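Local coordinates for tail spike protein (Acinetobacter phage vB_AbaP_AS12, PDB 6EU4) that serves as the trimeric tailspike of an Acinetobacter phage, probably recognising and degrading the capsular polysaccharide of its bacterial host, at residues 346-358 with 385-399. Numbering follows the deposited sequence.
Sequences NISNFNGQAIYNK and GGSFGFAYNSSDPTQ
Tyr392, Asn357 and Ile355 have the most surface buried by this contact. The amide of Asn357 clasps the backbone of Tyr392 from both ends: Tyr392 N donates to Asn357 OD1 at 2.9 Å, and Asn357 ND2 returns a bond to Tyr392 O, also 2.9 Å long. In both, the donor lies in the plane of the acceptor carbonyl, on a lone pair, which fixes the amide's rotation; Ser404 takes a further bond from ND2. With chi1 at 57°, CG of Asn357 sits between its own N and carbonyl carbon, turning the amide toward 391-392. The Tyr392 ring is sandwiched by Ala391 CB and Gln399 CB, one over the centre of each face, and its OH meets the edge of Tyr356 at CD1 (3.4 Å). A water joins that hydroxyl to Lys358 NZ, which also pairs with Asp307.

Further back, Ile355 lies alongside Phe390, CG2 touching the ring edge at CD1 (3.6 Å). Phe350 and Phe388 continue this inward-facing row, their planes 2° apart but slid so far that they barely overlap. Strands 351-355 and 387-390 run parallel, their axes approaching to 4.7 Å, joined by backbone bonds such as Gly352 N to Ser387 O (2.9 Å); a beta bulge shifts the register by one before Ile355. On the other face, Asn351 reaches Asn321 of the second subunit. Parallel strands stacked in this way, apolar side chains turned inside, are characteristic of successive coils of the right-handed beta-helix of phage tailspikes.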
loop_
_atom_site.group_PDB
_atom_site.type_symbol
_atom_site.label_atom_id
_atom_site.label_comp_id
_atom_site.label_asym_id
_atom_site.label_seq_id
_atom_site.Cartn_x
_atom_site.Cartn_y
_atom_site.Cartn_z
ATOM N N ASN A 346 -1.139 3.600 9.308
ATOM C CA ASN A 346 -0.169 4.022 8.307
ATOM C C ASN A 346 -0.930 4.810 7.265
ATOM O O ASN A 346 -1.807 4.257 6.596
ATOM C CB ASN A 346 0.527 2.832 7.667
ATOM C CG ASN A 346 1.646 3.261 6.734
ATOM O OD1 ASN A 346 1.820 4.452 6.438
ATOM N ND2 ASN A 346 2.461 2.306 6.330
ATOM N N ILE A 347 -0.617 6.092 7.146
ATOM C CA ILE A 347 -1.294 6.988 6.206
ATOM C C ILE A 347 -0.288 7.283 5.099
ATOM O O ILE A 347 0.670 8.040 5.312
ATOM C CB ILE A 347 -1.777 8.270 6.893
ATOM C CG1 ILE A 347 -2.674 7.926 8.107
ATOM C CG2 ILE A 347 -2.507 9.133 5.920
ATOM C CD1 ILE A 347 -3.199 9.111 8.843
ATOM N N SER A 348 -0.485 6.696 3.919
ATOM C CA SER A 348 0.502 6.756 2.843
ATOM C C SER A 348 -0.040 7.596 1.694
ATOM O O SER A 348 -1.105 7.298 1.137
ATOM C CB SER A 348 0.888 5.354 2.349
ATOM O OG SER A 348 -0.124 4.770 1.547
ATOM N N ASN A 349 0.702 8.647 1.340
ATOM C CA ASN A 349 0.368 9.500 0.195
ATOM C C ASN A 349 -1.046 10.070 0.298
ATOM O O ASN A 349 -1.790 10.114 -0.677
ATOM C CB ASN A 349 0.559 8.702 -1.096
ATOM C CG ASN A 349 0.783 9.565 -2.310
ATOM O OD1 ASN A 349 0.770 10.785 -2.238
ATOM N ND2 ASN A 349 1.013 8.911 -3.458
ATOM N N PHE A 350 -1.399 10.547 1.487
ATOM C CA PHE A 350 -2.653 11.267 1.689
ATOM C C PHE A 350 -2.642 12.581 0.915
ATOM O O PHE A 350 -1.593 13.141 0.583
ATOM C CB PHE A 350 -2.889 11.540 3.181
ATOM C CG PHE A 350 -4.334 11.727 3.543
ATOM C CD1 PHE A 350 -5.135 10.629 3.787
ATOM C CD2 PHE A 350 -4.896 13.001 3.633
ATOM C CE1 PHE A 350 -6.472 10.764 4.101
ATOM C CE2 PHE A 350 -6.243 13.150 3.957
ATOM C CZ PHE A 350 -7.032 12.040 4.186
ATOM N N ASN A 351 -3.843 13.071 0.596
ATOM C CA ASN A 351 -3.966 14.392 -0.006
ATOM C C ASN A 351 -5.174 15.032 0.681
ATOM O O ASN A 351 -6.332 14.729 0.353
ATOM C CB ASN A 351 -4.094 14.294 -1.525
ATOM C CG ASN A 351 -4.118 15.641 -2.216
ATOM O OD1 ASN A 351 -4.454 16.667 -1.622
ATOM N ND2 ASN A 351 -3.794 15.638 -3.515
ATOM N N GLY A 352 -4.900 15.847 1.695
ATOM C CA GLY A 352 -5.935 16.466 2.511
ATOM C C GLY A 352 -5.971 17.967 2.266
ATOM O O GLY A 352 -4.936 18.639 2.296
ATOM N N GLN A 353 -7.176 18.484 2.024
ATOM C CA GLN A 353 -7.350 19.857 1.570
ATOM C C GLN A 353 -8.372 20.574 2.430
ATOM O O GLN A 353 -9.361 19.977 2.863
ATOM C CB GLN A 353 -7.793 19.881 0.107
ATOM C CG GLN A 353 -6.833 19.088 -0.768
ATOM C CD GLN A 353 -7.205 19.100 -2.240
ATOM O OE1 GLN A 353 -8.136 19.799 -2.643
ATOM N NE2 GLN A 353 -6.468 18.337 -3.056
ATOM N N ALA A 354 -8.119 21.862 2.666
ATOM C CA ALA A 354 -9.087 22.753 3.292
ATOM C C ALA A 354 -9.443 22.227 4.682
ATOM O O ALA A 354 -10.588 21.919 5.001
ATOM C CB ALA A 354 -10.321 22.928 2.401
ATOM N N ILE A 355 -8.406 22.095 5.501
ATOM C CA ILE A 355 -8.538 21.639 6.879
ATOM C C ILE A 355 -8.314 22.845 7.785
ATOM O O ILE A 355 -7.196 23.374 7.891
ATOM C CB ILE A 355 -7.564 20.501 7.215
ATOM C CG1 ILE A 355 -7.801 19.300 6.276
ATOM C CG2 ILE A 355 -7.711 20.108 8.704
ATOM C CD1 ILE A 355 -6.571 18.386 6.200
ATOM N N TYR A 356 -9.385 23.289 8.441
ATOM C CA TYR A 356 -9.369 24.519 9.231
ATOM C C TYR A 356 -9.108 24.161 10.687
ATOM O O TYR A 356 -10.028 23.899 11.459
ATOM C CB TYR A 356 -10.673 25.261 9.018
ATOM C CG TYR A 356 -10.802 25.560 7.571
ATOM C CD1 TYR A 356 -10.017 26.549 6.975
ATOM C CD2 TYR A 356 -11.613 24.792 6.764
ATOM C CE1 TYR A 356 -10.097 26.803 5.603
ATOM C CE2 TYR A 356 -11.707 25.056 5.388
ATOM C CZ TYR A 356 -10.944 26.044 4.826
ATOM O OH TYR A 356 -11.041 26.277 3.464
ATOM N N ASN A 357 -7.821 24.137 11.053
ATOM C CA ASN A 357 -7.380 23.647 12.356
ATOM C C ASN A 357 -7.375 24.798 13.364
ATOM O O ASN A 357 -6.335 25.274 13.831
ATOM C CB ASN A 357 -6.006 22.991 12.246
ATOM C CG ASN A 357 -4.930 23.930 11.667
ATOM O OD1 ASN A 357 -5.152 24.644 10.690
ATOM N ND2 ASN A 357 -3.766 23.926 12.286
ATOM N N LYS A 358 -8.590 25.227 13.714
ATOM C CA LYS A 358 -8.786 26.371 14.602
ATOM C C LYS A 358 -9.654 26.054 15.816
ATOM O O LYS A 358 -10.139 26.985 16.477
ATOM C CB LYS A 358 -9.400 27.547 13.836
ATOM C CG LYS A 358 -10.750 27.231 13.202
ATOM C CD LYS A 358 -11.346 28.481 12.506
ATOM C CE LYS A 358 -12.729 28.184 11.953
ATOM N NZ LYS A 358 -13.305 29.349 11.221
ATOM N N GLY A 385 4.949 10.068 3.288
ATOM C CA GLY A 385 4.636 11.114 2.339
ATOM C C GLY A 385 3.310 11.775 2.659
ATOM O O GLY A 385 2.935 11.956 3.823
ATOM N N GLY A 386 2.596 12.147 1.609
ATOM C CA GLY A 386 1.343 12.848 1.749
ATOM C C GLY A 386 1.508 14.357 1.793
ATOM O O GLY A 386 2.602 14.911 1.967
ATOM N N SER A 387 0.367 15.005 1.612
ATOM C CA SER A 387 0.249 16.454 1.673
ATOM C C SER A 387 -0.969 16.774 2.523
ATOM O O SER A 387 -2.066 16.261 2.273
ATOM C CB SER A 387 0.120 17.076 0.277
ATOM O OG SER A 387 -1.074 16.678 -0.346
ATOM N N PHE A 388 -0.769 17.597 3.544
ATOM C CA PHE A 388 -1.813 17.880 4.539
ATOM C C PHE A 388 -2.084 19.372 4.609
ATOM O O PHE A 388 -1.254 20.143 5.115
ATOM C CB PHE A 388 -1.410 17.334 5.896
ATOM C CG PHE A 388 -1.318 15.837 5.923
ATOM C CD1 PHE A 388 -0.130 15.199 5.595
ATOM C CD2 PHE A 388 -2.433 15.066 6.231
ATOM C CE1 PHE A 388 -0.045 13.819 5.617
ATOM C CE2 PHE A 388 -2.365 13.699 6.232
ATOM C CZ PHE A 388 -1.174 13.064 5.916
ATOM N N GLY A 389 -3.268 19.754 4.138
ATOM C CA GLY A 389 -3.656 21.140 3.993
ATOM C C GLY A 389 -4.174 21.753 5.280
ATOM O O GLY A 389 -5.244 22.370 5.283
ATOM N N PHE A 390 -3.416 21.614 6.377
ATOM C CA PHE A 390 -3.765 22.279 7.626
ATOM C C PHE A 390 -3.563 23.780 7.424
ATOM O O PHE A 390 -2.452 24.221 7.114
ATOM C CB PHE A 390 -2.884 21.765 8.763
ATOM C CG PHE A 390 -2.953 20.262 8.965
ATOM C CD1 PHE A 390 -4.171 19.597 8.975
ATOM C CD2 PHE A 390 -1.800 19.536 9.153
ATOM C CE1 PHE A 390 -4.226 18.222 9.151
ATOM C CE2 PHE A 390 -1.832 18.179 9.333
ATOM C CZ PHE A 390 -3.034 17.503 9.320
ATOM N N ALA A 391 -4.634 24.566 7.569
ATOM C CA ALA A 391 -4.601 25.945 7.087
ATOM C C ALA A 391 -3.722 26.844 7.938
ATOM O O ALA A 391 -3.190 27.837 7.417
ATOM C CB ALA A 391 -6.020 26.523 7.029
ATOM N N TYR A 392 -3.591 26.559 9.238
ATOM C CA TYR A 392 -3.121 27.562 10.188
ATOM C C TYR A 392 -1.912 27.128 11.013
ATOM O O TYR A 392 -1.875 26.034 11.589
ATOM C CB TYR A 392 -4.234 27.954 11.168
ATOM C CG TYR A 392 -5.519 28.372 10.486
ATOM C CD1 TYR A 392 -5.526 29.322 9.470
ATOM C CD2 TYR A 392 -6.713 27.770 10.820
ATOM C CE1 TYR A 392 -6.689 29.674 8.847
ATOM C CE2 TYR A 392 -7.873 28.106 10.197
ATOM C CZ TYR A 392 -7.864 29.048 9.209
ATOM O OH TYR A 392 -9.049 29.382 8.609
ATOM N N ASN A 393 -0.969 28.054 11.145
ATOM C CA ASN A 393 0.009 28.034 12.222
ATOM C C ASN A 393 -0.095 29.369 12.952
ATOM O O ASN A 393 -1.004 30.171 12.682
ATOM C CB ASN A 393 1.421 27.703 11.705
ATOM C CG ASN A 393 2.023 28.796 10.849
ATOM O OD1 ASN A 393 1.592 29.958 10.883
ATOM N ND2 ASN A 393 3.068 28.433 10.095
ATOM N N SER A 394 0.784 29.594 13.937
ATOM C CA SER A 394 0.512 30.677 14.879
ATOM C C SER A 394 0.665 32.059 14.252
ATOM O O SER A 394 0.150 33.035 14.822
ATOM C CB SER A 394 1.408 30.591 16.125
ATOM O OG SER A 394 2.770 30.811 15.792
ATOM N N SER A 395 1.330 32.174 13.104
ATOM C CA SER A 395 1.469 33.452 12.422
ATOM C C SER A 395 0.320 33.744 11.461
ATOM O O SER A 395 0.316 34.808 10.829
ATOM C CB SER A 395 2.812 33.521 11.669
ATOM O OG SER A 395 2.878 32.640 10.557
ATOM N N ASP A 396 -0.673 32.863 11.357
ATOM C CA ASP A 396 -1.749 33.127 10.411
ATOM C C ASP A 396 -2.450 34.443 10.758
ATOM O O ASP A 396 -2.794 34.678 11.922
ATOM C CB ASP A 396 -2.772 32.005 10.362
ATOM C CG ASP A 396 -3.838 32.282 9.327
ATOM O OD1 ASP A 396 -4.855 32.940 9.655
ATOM O OD2 ASP A 396 -3.610 31.911 8.147
ATOM N N PRO A 397 -2.668 35.330 9.792
ATOM C CA PRO A 397 -3.185 36.661 10.131
ATOM C C PRO A 397 -4.647 36.697 10.526
ATOM O O PRO A 397 -5.061 37.716 11.098
ATOM C CB PRO A 397 -2.955 37.477 8.850
ATOM C CG PRO A 397 -2.826 36.465 7.772
ATOM C CD PRO A 397 -2.242 35.219 8.389
ATOM N N THR A 398 -5.450 35.666 10.247
ATOM C CA THR A 398 -6.840 35.716 10.687
ATOM C C THR A 398 -7.172 34.740 11.800
ATOM O O THR A 398 -8.099 35.007 12.575
ATOM C CB THR A 398 -7.814 35.487 9.520
ATOM O OG1 THR A 398 -7.700 34.151 9.024
ATOM C CG2 THR A 398 -7.536 36.487 8.403
ATOM N N GLN A 399 -6.435 33.635 11.912
ATOM C CA GLN A 399 -6.757 32.576 12.860
ATOM C C GLN A 399 -5.540 32.085 13.638
ATOM O O GLN A 399 -5.644 31.082 14.348
ATOM C CB GLN A 399 -7.384 31.387 12.141
ATOM C CG GLN A 399 -8.682 31.689 11.427
ATOM C CD GLN A 399 -9.867 31.859 12.346
ATOM O OE1 GLN A 399 -9.783 31.630 13.540
ATOM N NE2 GLN A 399 -11.002 32.265 11.769
HETATM O O HOH W 1 0.439 10.524 3.989
HETATM O O HOH W 2 -2.978 19.033 0.327
HETATM O O HOH W 3 -13.707 31.675 13.001
HETATM O O HOH W 4 -11.718 29.291 8.942
#